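Cytosol aminopeptidase (Staphylococcus aureus subsp. aureus, PDB 3KZW) catalyses the removal of N-terminal amino acids from peptides, leucine probably being preferred, as a probably manganese-dependent enzyme of the cytosol (leucyl) aminopeptidase family. Local coordinates at residues 106-109 with 110-114; 200-203 with 204-208; 305-308 with 309-313; 396-400 with 401-405; 502-505 with 506-509. All blocks are in the same frame, centred on the assembly; numbering follows the deposited sequence.

Contact 1. Residues 106-109 with 110-114; sequences RSYQ and DMLKI
The Tyr108 ring and Leu112 meet obliquely, one helical turn apart. CE2 of the Tyr108 ring lies 3.7 Å from CD1 of Leu112. The other methyl, CD2 of Leu112, lies beside the hydroxyl end of the same ring, 3.9 Å from OH of Tyr108. The two Leu112 branches thus follow the ring toward its hydroxyl end. CG of Tyr108 points opposite the backbone N (chi1 180°), which carries the ring along the helix toward Leu112. The Arg106 guanidinium has CE of Met111 and CD1 of Ile114 near it, both at a slant. Its shaft is closer still, with CD of Arg106 3.9 Å from CD1 of Ile114.

The carboxylate of Asp110 is the third flat group. Its OD2 accepts from the backbone N of Ser107 at 3.0 Å, and the donor stands above the carboxylate plane, 35° out of it. OG of Ser107 gives the same oxygen a weak bond of 3.1 Å. In return Asp110 N donates to Ser107 OG at 3.3 Å. These reciprocal bonds make a capping box, with Ser107 as N-cap. They occupy backbone N-H groups at a helix start. Met111 N continues the turn with a bond to Ser107 O.

The polar end of Arg106 takes no part in this box. Its NH2 makes a salt bridge with Asp142 and a hydrogen bond to Phe137 O. Helix 108-124 packs through Tyr108, Met111 and Leu112 on helix 144-157. Ile114 and Arg106 rest on strand 91-101 of the N-terminal domain's mixed sheet.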
loop_
_atom_site.group_PDB
_atom_site.type_symbol
_atom_site.label_atom_id
_atom_site.label_comp_id
_atom_site.label_asym_id
_atom_site.label_seq_id
_atom_site.Cartn_x
_atom_site.Cartn_y
_atom_site.Cartn_z
ATOM N N ARG A 106 -40.905 23.375 -14.186
ATOM C CA ARG A 106 -40.864 21.916 -14.272
ATOM C C ARG A 106 -39.965 21.443 -15.417
ATOM O O ARG A 106 -40.320 21.558 -16.591
ATOM C CB ARG A 106 -42.277 21.338 -14.406
ATOM C CG ARG A 106 -42.355 19.831 -14.194
ATOM C CD ARG A 106 -43.790 19.330 -14.157
ATOM N NE ARG A 106 -44.457 19.435 -15.456
ATOM C CZ ARG A 106 -45.601 18.828 -15.771
ATOM N NH1 ARG A 106 -46.220 18.057 -14.888
ATOM N NH2 ARG A 106 -46.124 18.986 -16.978
ATOM N N SER A 107 -38.803 20.906 -15.056
ATOM C CA SER A 107 -37.810 20.441 -16.022
ATOM C C SER A 107 -38.145 19.050 -16.556
ATOM O O SER A 107 -39.079 18.401 -16.078
ATOM C CB SER A 107 -36.420 20.434 -15.382
ATOM O OG SER A 107 -36.383 19.580 -14.248
ATOM N N TYR A 108 -37.378 18.603 -17.550
ATOM C CA TYR A 108 -37.512 17.252 -18.096
ATOM C C TYR A 108 -37.103 16.197 -17.066
ATOM O O TYR A 108 -37.679 15.107 -17.020
ATOM C CB TYR A 108 -36.688 17.103 -19.380
ATOM C CG TYR A 108 -36.758 15.728 -20.015
ATOM C CD1 TYR A 108 -37.885 15.324 -20.728
ATOM C CD2 TYR A 108 -35.691 14.835 -19.908
ATOM C CE1 TYR A 108 -37.954 14.062 -21.313
ATOM C CE2 TYR A 108 -35.747 13.570 -20.488
ATOM C CZ TYR A 108 -36.882 13.190 -21.188
ATOM O OH TYR A 108 -36.937 11.939 -21.766
ATOM N N GLN A 109 -36.110 16.533 -16.244
ATOM C CA GLN A 109 -35.687 15.681 -15.131
ATOM C C GLN A 109 -36.844 15.459 -14.155
ATOM O O GLN A 109 -37.076 14.336 -13.707
ATOM C CB GLN A 109 -34.486 16.299 -14.408
ATOM C CG GLN A 109 -33.873 15.414 -13.329
ATOM C CD GLN A 109 -32.834 16.143 -12.494
ATOM O OE1 GLN A 109 -31.645 15.825 -12.547
ATOM N NE2 GLN A 109 -33.279 17.133 -11.723
ATOM N N ASP A 110 -37.563 16.537 -13.840
ATOM C CA ASP A 110 -38.748 16.471 -12.985
ATOM C C ASP A 110 -39.781 15.494 -13.543
ATOM O O ASP A 110 -40.333 14.689 -12.797
ATOM C CB ASP A 110 -39.373 17.860 -12.798
ATOM C CG ASP A 110 -38.504 18.798 -11.959
ATOM O OD1 ASP A 110 -37.745 18.313 -11.091
ATOM O OD2 ASP A 110 -38.591 20.030 -12.164
ATOM N N MET A 111 -40.020 15.558 -14.855
ATOM C CA MET A 111 -40.958 14.656 -15.535
ATOM C C MET A 111 -40.538 13.192 -15.397
ATOM O O MET A 111 -41.381 12.320 -15.184
ATOM C CB MET A 111 -41.106 15.019 -17.019
ATOM C CG MET A 111 -41.796 16.350 -17.308
ATOM S SD MET A 111 -41.710 16.782 -19.072
ATOM C CE MET A 111 -42.038 18.560 -19.053
ATOM N N LEU A 112 -39.235 12.931 -15.514
ATOM C CA LEU A 112 -38.689 11.582 -15.327
ATOM C C LEU A 112 -38.859 11.101 -13.887
ATOM O O LEU A 112 -39.137 9.927 -13.643
ATOM C CB LEU A 112 -37.213 11.528 -15.730
ATOM C CG LEU A 112 -36.835 11.712 -17.201
ATOM C CD1 LEU A 112 -35.326 11.721 -17.351
ATOM C CD2 LEU A 112 -37.448 10.633 -18.085
ATOM N N LYS A 113 -38.691 12.022 -12.944
ATOM C CA LYS A 113 -38.872 11.738 -11.526
ATOM C C LYS A 113 -40.346 11.481 -11.197
ATOM O O LYS A 113 -40.657 10.606 -10.390
ATOM C CB LYS A 113 -38.321 12.893 -10.682
ATOM C CG LYS A 113 -38.133 12.564 -9.205
ATOM C CD LYS A 113 -37.605 13.756 -8.414
ATOM C CE LYS A 113 -36.105 13.953 -8.606
ATOM N NZ LYS A 113 -35.612 15.163 -7.887
ATOM N N ILE A 114 -41.238 12.245 -11.832
ATOM C CA ILE A 114 -42.684 12.118 -11.629
ATOM C C ILE A 114 -43.202 10.770 -12.132
ATOM O O ILE A 114 -43.796 10.013 -11.364
ATOM C CB ILE A 114 -43.472 13.290 -12.292
ATOM C CG1 ILE A 114 -43.226 14.599 -11.538
ATOM C CG2 ILE A 114 -44.970 12.995 -12.333
ATOM C CD1 ILE A 114 -43.466 15.846 -12.371
#

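Contact 2. Residues 200-203 with 204-208; sequences INLA and RDFSN
Arg204 NH1 donates to OD1 of Asn201 at 3.2 Å. The bond is bent, with an N-H...O angle of 137°. Amide and guanidinium run side by side with their planes 11° apart. Ile200 CG2 lies over one guanidinium face, offset toward its rim, 4.2 Å from NE of Arg204. Extended from CG to NE, the arginine chain runs alongside Asn201 and Ile200, and its CD lies 3.7 Å from OD1 of Asn201.

One turn further on, Ser207 OG bonds to Ala203 O at 3.0 Å. It comes from above the carbonyl plane, while Ser207 N reaches the same oxygen at 3.1 Å. Two donors thus hold this carbonyl. Leu202 CD1 lies beside the Phe206 ring, 4.0 Å from CE2 of Phe206.

A second shell fixes the polar ends. Arg204 also donates to three carbonyls, those of Arg157, Asn495 and Pro500. Asn201 ND2 is held by Glu156 O, and Asp205 OD1 by Tyr160 OH.

The Ser207 bond is a familiar helix feature, a serine hydroxyl returned to the carbonyl four residues back. Here it falls in the last turn of helix 188-208. The buried arginine ties that helix to the carbonyls of surrounding chain segments at the core of the aminopeptidase.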
loop_
_atom_site.group_PDB
_atom_site.type_symbol
_atom_site.label_atom_id
_atom_site.label_comp_id
_atom_site.label_asym_id
_atom_site.label_seq_id
_atom_site.Cartn_x
_atom_site.Cartn_y
_atom_site.Cartn_z
ATOM N N ILE A 200 -33.405 0.473 -23.988
ATOM C CA ILE A 200 -32.517 0.693 -22.843
ATOM C C ILE A 200 -32.439 -0.570 -21.989
ATOM O O ILE A 200 -31.355 -0.974 -21.559
ATOM C CB ILE A 200 -32.969 1.914 -21.996
ATOM C CG1 ILE A 200 -32.798 3.209 -22.804
ATOM C CG2 ILE A 200 -32.183 1.995 -20.687
ATOM C CD1 ILE A 200 -33.516 4.414 -22.230
ATOM N N ASN A 201 -33.592 -1.199 -21.772
ATOM C CA ASN A 201 -33.674 -2.438 -21.002
ATOM C C ASN A 201 -33.001 -3.619 -21.690
ATOM O O ASN A 201 -32.494 -4.521 -21.023
ATOM C CB ASN A 201 -35.132 -2.766 -20.664
ATOM C CG ASN A 201 -35.732 -1.801 -19.652
ATOM O OD1 ASN A 201 -35.038 -0.945 -19.099
ATOM N ND2 ASN A 201 -37.027 -1.940 -19.402
ATOM N N LEU A 202 -33.000 -3.610 -23.022
ATOM C CA LEU A 202 -32.309 -4.635 -23.800
ATOM C C LEU A 202 -30.806 -4.550 -23.556
ATOM O O LEU A 202 -30.143 -5.573 -23.383
ATOM C CB LEU A 202 -32.620 -4.498 -25.296
ATOM C CG LEU A 202 -31.907 -5.465 -26.256
ATOM C CD1 LEU A 202 -32.419 -6.895 -26.104
ATOM C CD2 LEU A 202 -32.042 -5.000 -27.695
ATOM N N ALA A 203 -30.288 -3.322 -23.544
ATOM C CA ALA A 203 -28.883 -3.059 -23.250
ATOM C C ALA A 203 -28.547 -3.476 -21.818
ATOM O O ALA A 203 -27.502 -4.088 -21.569
ATOM C CB ALA A 203 -28.564 -1.591 -23.474
ATOM N N ARG A 204 -29.449 -3.150 -20.892
ATOM C CA ARG A 204 -29.314 -3.517 -19.484
ATOM C C ARG A 204 -29.247 -5.026 -19.284
ATOM O O ARG A 204 -28.466 -5.508 -18.465
ATOM C CB ARG A 204 -30.480 -2.955 -18.671
ATOM C CG ARG A 204 -30.366 -1.492 -18.316
ATOM C CD ARG A 204 -31.663 -1.013 -17.705
ATOM N NE ARG A 204 -31.498 0.225 -16.954
ATOM C CZ ARG A 204 -32.493 0.906 -16.398
ATOM N NH1 ARG A 204 -33.745 0.485 -16.508
ATOM N NH2 ARG A 204 -32.236 2.022 -15.735
ATOM N N ASP A 205 -30.073 -5.762 -20.029
ATOM C CA ASP A 205 -30.108 -7.223 -19.954
ATOM C C ASP A 205 -28.767 -7.849 -20.330
ATOM O O ASP A 205 -28.288 -8.756 -19.645
ATOM C CB ASP A 205 -31.231 -7.789 -20.829
ATOM C CG ASP A 205 -32.591 -7.751 -20.143
ATOM O OD1 ASP A 205 -32.658 -7.486 -18.921
ATOM O OD2 ASP A 205 -33.604 -8.001 -20.834
ATOM N N PHE A 206 -28.162 -7.357 -21.409
ATOM C CA PHE A 206 -26.842 -7.817 -21.825
ATOM C C PHE A 206 -25.781 -7.491 -20.779
ATOM O O PHE A 206 -24.898 -8.300 -20.514
ATOM C CB PHE A 206 -26.447 -7.212 -23.176
ATOM C CG PHE A 206 -27.120 -7.857 -24.356
ATOM C CD1 PHE A 206 -26.989 -9.223 -24.593
ATOM C CD2 PHE A 206 -27.869 -7.091 -25.247
ATOM C CE1 PHE A 206 -27.609 -9.820 -25.690
ATOM C CE2 PHE A 206 -28.491 -7.677 -26.348
ATOM C CZ PHE A 206 -28.360 -9.047 -26.569
ATOM N N SER A 207 -25.883 -6.304 -20.187
ATOM C CA SER A 207 -24.916 -5.844 -19.198
ATOM C C SER A 207 -25.011 -6.618 -17.882
ATOM O O SER A 207 -23.993 -6.964 -17.288
ATOM C CB SER A 207 -25.084 -4.346 -18.946
ATOM O OG SER A 207 -24.929 -3.606 -20.144
ATOM N N ASN A 208 -26.237 -6.892 -17.442
ATOM C CA ASN A 208 -26.476 -7.612 -16.193
ATOM C C ASN A 208 -26.138 -9.098 -16.265
ATOM O O ASN A 208 -25.953 -9.747 -15.237
ATOM C CB ASN A 208 -27.926 -7.427 -15.734
ATOM C CG ASN A 208 -28.114 -6.195 -14.871
ATOM O OD1 ASN A 208 -27.318 -5.924 -13.968
ATOM N ND2 ASN A 208 -29.182 -5.449 -15.133
#

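Contact 3. Residues 305-308 with 309-313; sequences FDMC and GAANV
Asn312 folds back over the carbonyl of Cys308, one turn earlier in the same helix. Its CB is 3.4 Å from Cys308 O. CG comes next, 3.2 Å from that oxygen. CG sits beside the backbone N of Asn312 (chi1 -68°), so the amide runs back toward the start of the helix. OD1 of Asn312 and the Cys308 carbonyl oxygen are both acceptors and do not bond to each other. At the tip, ND2 of Asn312 gives a weak hydrogen bond to Phe503 O. The carbonyl of Cys308 is instead used by the backbone, with Asn312 N donating to Cys308 O at 2.8 Å.

Met307 is the N-cap residue. Its carbonyl receives Ala311 N at 3.0 Å, in the carbonyl plane. Its side chain curls at chi2 and chi3 (65° and 67°). That bend brings the CE methyl of Met307 to 3.9 Å from the Ala311 methyl, CB. It is thus the methyl end of Met307 that reaches the first turn in this contact. A water donates to Asp306 O and accepts from Gly309 N in the first turn.

Asp306 stands just ahead of the helix. It forms a salt bridge with Lys283 and a hydrogen bond with Thr392, and the carboxylates of Asp288 and Glu367 come close. That cluster is consistent with the metal-binding centre of this family. Helix 308-322 lies against helix 188-208 through Cys308, Ala311 and Asn312. Ala310 and Val313 pack on Leu333 of strand 328-338, and Val313 also meets strand 278-285.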
loop_
_atom_site.group_PDB
_atom_site.type_symbol
_atom_site.label_atom_id
_atom_site.label_comp_id
_atom_site.label_asym_id
_atom_site.label_seq_id
_atom_site.Cartn_x
_atom_site.Cartn_y
_atom_site.Cartn_z
ATOM N N PHE A 305 -19.637 -5.478 -16.493
ATOM C CA PHE A 305 -20.157 -4.242 -17.079
ATOM C C PHE A 305 -19.156 -3.567 -18.020
ATOM O O PHE A 305 -19.361 -2.430 -18.447
ATOM C CB PHE A 305 -20.578 -3.262 -15.977
ATOM C CG PHE A 305 -21.689 -3.763 -15.093
ATOM C CD1 PHE A 305 -22.836 -4.338 -15.637
ATOM C CD2 PHE A 305 -21.601 -3.631 -13.710
ATOM C CE1 PHE A 305 -23.867 -4.792 -14.815
ATOM C CE2 PHE A 305 -22.629 -4.078 -12.880
ATOM C CZ PHE A 305 -23.763 -4.660 -13.436
ATOM N N ASP A 306 -18.075 -4.268 -18.348
ATOM C CA ASP A 306 -17.051 -3.714 -19.228
ATOM C C ASP A 306 -17.442 -3.816 -20.704
ATOM O O ASP A 306 -16.664 -3.435 -21.585
ATOM C CB ASP A 306 -15.695 -4.381 -18.978
ATOM C CG ASP A 306 -14.539 -3.399 -19.085
ATOM O OD1 ASP A 306 -14.687 -2.259 -18.583
ATOM O OD2 ASP A 306 -13.483 -3.761 -19.661
ATOM N N MET A 307 -18.641 -4.337 -20.965
ATOM C CA MET A 307 -19.182 -4.416 -22.322
ATOM C C MET A 307 -20.432 -3.550 -22.503
ATOM O O MET A 307 -21.141 -3.683 -23.503
ATOM C CB MET A 307 -19.447 -5.872 -22.738
ATOM C CG MET A 307 -20.092 -6.758 -21.676
ATOM S SD MET A 307 -21.771 -6.289 -21.210
ATOM C CE MET A 307 -22.680 -6.618 -22.723
ATOM N N CYS A 308 -20.686 -2.665 -21.537
ATOM C CA CYS A 308 -21.811 -1.725 -21.592
ATOM C C CYS A 308 -21.827 -0.904 -22.883
ATOM O O CYS A 308 -22.893 -0.641 -23.445
ATOM C CB CYS A 308 -21.792 -0.788 -20.382
ATOM S SG CYS A 308 -22.451 -1.515 -18.860
ATOM N N GLY A 309 -20.643 -0.509 -23.343
ATOM C CA GLY A 309 -20.499 0.242 -24.587
ATOM C C GLY A 309 -21.106 -0.479 -25.774
ATOM O O GLY A 309 -21.861 0.115 -26.543
ATOM N N ALA A 310 -20.782 -1.765 -25.913
ATOM C CA ALA A 310 -21.339 -2.600 -26.975
ATOM C C ALA A 310 -22.844 -2.789 -26.808
ATOM O O ALA A 310 -23.599 -2.698 -27.781
ATOM C CB ALA A 310 -20.641 -3.938 -27.019
ATOM N N ALA A 311 -23.267 -3.037 -25.569
ATOM C CA ALA A 311 -24.677 -3.223 -25.243
ATOM C C ALA A 311 -25.511 -1.995 -25.606
ATOM O O ALA A 311 -26.596 -2.119 -26.176
ATOM C CB ALA A 311 -24.840 -3.566 -23.770
ATOM N N ASN A 312 -24.987 -0.816 -25.285
ATOM C CA ASN A 312 -25.678 0.440 -25.561
ATOM C C ASN A 312 -25.765 0.782 -27.055
ATOM O O ASN A 312 -26.726 1.422 -27.490
ATOM C CB ASN A 312 -25.057 1.589 -24.754
ATOM C CG ASN A 312 -25.299 1.451 -23.252
ATOM O OD1 ASN A 312 -25.877 0.466 -22.787
ATOM N ND2 ASN A 312 -24.857 2.443 -22.490
ATOM N N VAL A 313 -24.771 0.348 -27.831
ATOM C CA VAL A 313 -24.812 0.479 -29.291
ATOM C C VAL A 313 -25.953 -0.367 -29.857
ATOM O O VAL A 313 -26.715 0.101 -30.702
ATOM C CB VAL A 313 -23.454 0.105 -29.951
ATOM C CG1 VAL A 313 -23.594 -0.052 -31.463
ATOM C CG2 VAL A 313 -22.397 1.157 -29.633
HETATM O O HOH W 1 -17.621 -0.555 -22.379
#

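Contact 4. Residues 396-400 with 401-405; sequences AAIVA and LGDDK
In Ile398 a chi1 of -60° sets CG1 beside the backbone N and CG2 opposite it; in Asp403 CG is itself opposite the N (chi1 -159°). The two side chains run side by side, and CG2 of Ile398 lies 3.9 Å from OD1 of Asp403. The Asp403 side chain is about 3 Å from a bound sodium ion.

Between them the helix ends. Leu401 N still bonds to Ala397 O at 3.1 Å. Gly402 N bonds to Ile398 O at 2.8 Å. Gly402 then leaves the helix with a positive phi of 93°, a backbone shape that glycine adopts readily. A water donates to Lys405 O and, weakly, to Ala397 O, so it bridges helix and loop.

Lys405 returns over this exit. Its NZ donates to Leu401 O at 2.8 Å. The same nitrogen forms a salt bridge with OD1 of Asp404 at 3.0 Å, on the syn side of the carboxylate. Glu440 of a second subunit makes another salt bridge to it. Thr439 of that subunit bonds Asp404 OD2, and Ala400 packs on Ala400 of the same neighbour.

The buried ammonium thus has one carbonyl and two carboxylates around it. This setting would be expected to keep the lysine charged. It also makes the end of helix 395-401 part of the subunit interface.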
loop_
_atom_site.group_PDB
_atom_site.type_symbol
_atom_site.label_atom_id
_atom_site.label_comp_id
_atom_site.label_asym_id
_atom_site.label_seq_id
_atom_site.Cartn_x
_atom_site.Cartn_y
_atom_site.Cartn_z
ATOM N N ALA A 396 -9.386 7.328 -14.867
ATOM C CA ALA A 396 -9.044 8.754 -14.817
ATOM C C ALA A 396 -10.202 9.670 -15.219
ATOM O O ALA A 396 -10.307 10.788 -14.720
ATOM C CB ALA A 396 -7.813 9.042 -15.667
ATOM N N ALA A 397 -11.062 9.190 -16.115
ATOM C CA ALA A 397 -12.264 9.929 -16.512
ATOM C C ALA A 397 -13.230 10.082 -15.338
ATOM O O ALA A 397 -13.875 11.122 -15.192
ATOM C CB ALA A 397 -12.948 9.247 -17.686
ATOM N N ILE A 398 -13.321 9.044 -14.507
ATOM C CA ILE A 398 -14.140 9.083 -13.295
ATOM C C ILE A 398 -13.538 10.063 -12.287
ATOM O O ILE A 398 -14.259 10.838 -11.663
ATOM C CB ILE A 398 -14.319 7.673 -12.663
ATOM C CG1 ILE A 398 -15.012 6.730 -13.653
ATOM C CG2 ILE A 398 -15.116 7.748 -11.360
ATOM C CD1 ILE A 398 -14.983 5.266 -13.259
ATOM N N VAL A 399 -12.214 10.035 -12.151
ATOM C CA VAL A 399 -11.503 10.959 -11.263
ATOM C C VAL A 399 -11.703 12.405 -11.719
ATOM O O VAL A 399 -11.839 13.310 -10.896
ATOM C CB VAL A 399 -9.992 10.614 -11.170
ATOM C CG1 VAL A 399 -9.253 11.595 -10.262
ATOM C CG2 VAL A 399 -9.801 9.191 -10.661
ATOM N N ALA A 400 -11.751 12.596 -13.034
ATOM C CA ALA A 400 -11.918 13.913 -13.648
ATOM C C ALA A 400 -13.299 14.527 -13.411
ATOM O O ALA A 400 -13.406 15.630 -12.874
ATOM C CB ALA A 400 -11.629 13.836 -15.139
ATOM N N LEU A 401 -14.349 13.805 -13.801
ATOM C CA LEU A 401 -15.698 14.368 -13.843
ATOM C C LEU A 401 -16.661 13.807 -12.798
ATOM O O LEU A 401 -17.791 14.286 -12.670
ATOM C CB LEU A 401 -16.296 14.203 -15.247
ATOM C CG LEU A 401 -15.551 14.833 -16.434
ATOM C CD1 LEU A 401 -16.203 14.429 -17.741
ATOM C CD2 LEU A 401 -15.479 16.350 -16.331
ATOM N N GLY A 402 -16.218 12.802 -12.051
ATOM C CA GLY A 402 -17.091 12.128 -11.094
ATOM C C GLY A 402 -17.748 10.915 -11.716
ATOM O O GLY A 402 -17.640 10.691 -12.921
ATOM N N ASP A 403 -18.440 10.138 -10.890
ATOM C CA ASP A 403 -19.046 8.884 -11.326
ATOM C C ASP A 403 -20.312 9.056 -12.169
ATOM O O ASP A 403 -20.723 8.128 -12.862
ATOM C CB ASP A 403 -19.361 8.011 -10.112
ATOM C CG ASP A 403 -19.508 6.551 -10.477
ATOM O OD1 ASP A 403 -18.467 5.881 -10.687
ATOM O OD2 ASP A 403 -20.665 6.074 -10.568
ATOM N N ASP A 404 -20.926 10.234 -12.113
ATOM C CA ASP A 404 -22.240 10.445 -12.728
ATOM C C ASP A 404 -22.226 11.210 -14.060
ATOM O O ASP A 404 -23.284 11.489 -14.628
ATOM C CB ASP A 404 -23.187 11.121 -11.728
ATOM C CG ASP A 404 -22.622 12.415 -11.154
ATOM O OD1 ASP A 404 -21.443 12.744 -11.408
ATOM O OD2 ASP A 404 -23.373 13.109 -10.433
ATOM N N LYS A 405 -21.034 11.547 -14.548
ATOM C CA LYS A 405 -20.885 12.310 -15.788
ATOM C C LYS A 405 -20.019 11.558 -16.792
ATOM O O LYS A 405 -19.088 10.852 -16.408
ATOM C CB LYS A 405 -20.269 13.684 -15.506
ATOM C CG LYS A 405 -20.975 14.488 -14.434
ATOM C CD LYS A 405 -20.221 15.764 -14.117
ATOM C CE LYS A 405 -20.588 16.292 -12.741
ATOM N NZ LYS A 405 -20.114 15.405 -11.642
HETATM O O HOH W 2 -16.363 10.201 -16.388
#

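Contact 5. Residues 502-505 with 506-509; sequences GFMI and PTIV
A type II beta turn from Gly502 to Ile505, with Met504 at a positive phi of 88° in its third position, leads directly into a helix, whose first turn is closed by Ile508 N bonding to Met504 O at 2.9 Å. The side chain of Met504, the N-cap residue, bends at chi2 and chi3 (-52° and -61°) and carries its tip forward along the first turn of the helix. Its CE methyl lies 4.0 Å from CD1 of Ile508. It also meets Thr507, with CE of Met504 4.2 Å from CG2 of Thr507. Further round the helix, CG2 of Ile505 and CG2 of Val509 approach at 4.1 Å. The Pro506 ring faces back to the turn, and its CD is 3.7 Å from Gly502 O.

The turn's own bond, from Ile505 N to Gly502 O, is weak. The donor Ile508 N lies nearly along the C=O axis of Met504. Val509 N follows with a bond to Ile505 O at 3.0 Å. Pro506 has no N-H to give, and the first turn of a helix needs none there.

Glu429 holds the junction from outside. Its OE2 accepts from Met504 N and its OE1 bonds to Thr507 OG1. One carboxylate therefore spans the turn and the helix. Ile505 packs on helices 188-208 and 308-322, while Thr507 touches helix 414-426.

This is a beta turn running into a helix N-terminus, with proline in the first turn, where it is common. Here it starts helix 505-512, close to the C-terminus of the chain.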
loop_
_atom_site.group_PDB
_atom_site.type_symbol
_atom_site.label_atom_id
_atom_site.label_comp_id
_atom_site.label_asym_id
_atom_site.label_seq_id
_atom_site.Cartn_x
_atom_site.Cartn_y
_atom_site.Cartn_z
ATOM N N GLY A 502 -27.860 2.276 -19.173
ATOM C CA GLY A 502 -28.152 2.455 -20.594
ATOM C C GLY A 502 -27.751 3.847 -21.047
ATOM O O GLY A 502 -28.347 4.410 -21.966
ATOM N N PHE A 503 -26.728 4.393 -20.394
ATOM C CA PHE A 503 -26.274 5.763 -20.618
ATOM C C PHE A 503 -25.918 6.035 -22.076
ATOM O O PHE A 503 -25.350 5.176 -22.756
ATOM C CB PHE A 503 -25.078 6.076 -19.714
ATOM C CG PHE A 503 -24.945 7.530 -19.366
ATOM C CD1 PHE A 503 -25.744 8.098 -18.378
ATOM C CD2 PHE A 503 -24.019 8.332 -20.025
ATOM C CE1 PHE A 503 -25.625 9.446 -18.055
ATOM C CE2 PHE A 503 -23.892 9.684 -19.708
ATOM C CZ PHE A 503 -24.695 10.240 -18.720
ATOM N N MET A 504 -26.265 7.239 -22.536
ATOM C CA MET A 504 -26.027 7.708 -23.911
ATOM C C MET A 504 -27.140 7.361 -24.901
ATOM O O MET A 504 -27.338 8.085 -25.877
ATOM C CB MET A 504 -24.662 7.259 -24.464
ATOM C CG MET A 504 -23.444 7.879 -23.780
ATOM S SD MET A 504 -23.464 9.676 -23.664
ATOM C CE MET A 504 -23.517 10.146 -25.400
ATOM N N ILE A 505 -27.852 6.260 -24.659
ATOM C CA ILE A 505 -28.944 5.832 -25.547
ATOM C C ILE A 505 -29.986 6.940 -25.774
ATOM O O ILE A 505 -30.307 7.233 -26.926
ATOM C CB ILE A 505 -29.609 4.498 -25.091
ATOM C CG1 ILE A 505 -28.576 3.365 -25.072
ATOM C CG2 ILE A 505 -30.787 4.136 -26.002
ATOM C CD1 ILE A 505 -29.051 2.093 -24.393
ATOM N N PRO A 506 -30.495 7.575 -24.691
ATOM C CA PRO A 506 -31.429 8.691 -24.900
ATOM C C PRO A 506 -30.838 9.833 -25.734
ATOM O O PRO A 506 -31.528 10.373 -26.600
ATOM C CB PRO A 506 -31.720 9.177 -23.476
ATOM C CG PRO A 506 -31.473 7.999 -22.620
ATOM C CD PRO A 506 -30.326 7.279 -23.256
ATOM N N THR A 507 -29.578 10.181 -25.474
ATOM C CA THR A 507 -28.899 11.272 -26.171
ATOM C C THR A 507 -28.716 10.996 -27.667
ATOM O O THR A 507 -29.070 11.829 -28.502
ATOM C CB THR A 507 -27.535 11.606 -25.510
ATOM O OG1 THR A 507 -27.753 12.061 -24.170
ATOM C CG2 THR A 507 -26.790 12.692 -26.288
ATOM N N ILE A 508 -28.178 9.823 -27.994
ATOM C CA ILE A 508 -27.876 9.472 -29.384
ATOM C C ILE A 508 -29.145 9.277 -30.214
ATOM O O ILE A 508 -29.207 9.720 -31.362
ATOM C CB ILE A 508 -26.940 8.231 -29.480
ATOM C CG1 ILE A 508 -25.641 8.462 -28.693
ATOM C CG2 ILE A 508 -26.636 7.869 -30.942
ATOM C CD1 ILE A 508 -24.802 9.666 -29.150
ATOM N N VAL A 509 -30.150 8.631 -29.628
ATOM C CA VAL A 509 -31.445 8.451 -30.288
ATOM C C VAL A 509 -32.058 9.806 -30.655
ATOM O O VAL A 509 -32.523 10.003 -31.786
ATOM C CB VAL A 509 -32.426 7.604 -29.426
ATOM C CG1 VAL A 509 -33.862 7.705 -29.945
ATOM C CG2 VAL A 509 -31.980 6.152 -29.394
#

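Overall arrangement
Contacts 2, 3 and 5 form one buried group in the catalytic domain. Helix 188-208 of contact 2 touches contact 3 through Ala203 and Ser207, and contact 5 through Ile200 and Ala203. Asn312 joins contact 3 to contact 5. Contacts 1 and 4 are only partly buried, each about 18 Å from the chain centre to its own centre. Contact 1 belongs to the N-terminal domain and touches none of the others. Contact 4 is joined by a salt bridge to a second subunit, whereas no other chain touches contacts 1, 3 and 5. Helix starts appear in contacts 1, 3 and 5, but a side-chain capping box occurs only in contact 1. Contacts 2 and 4 lie at helix ends.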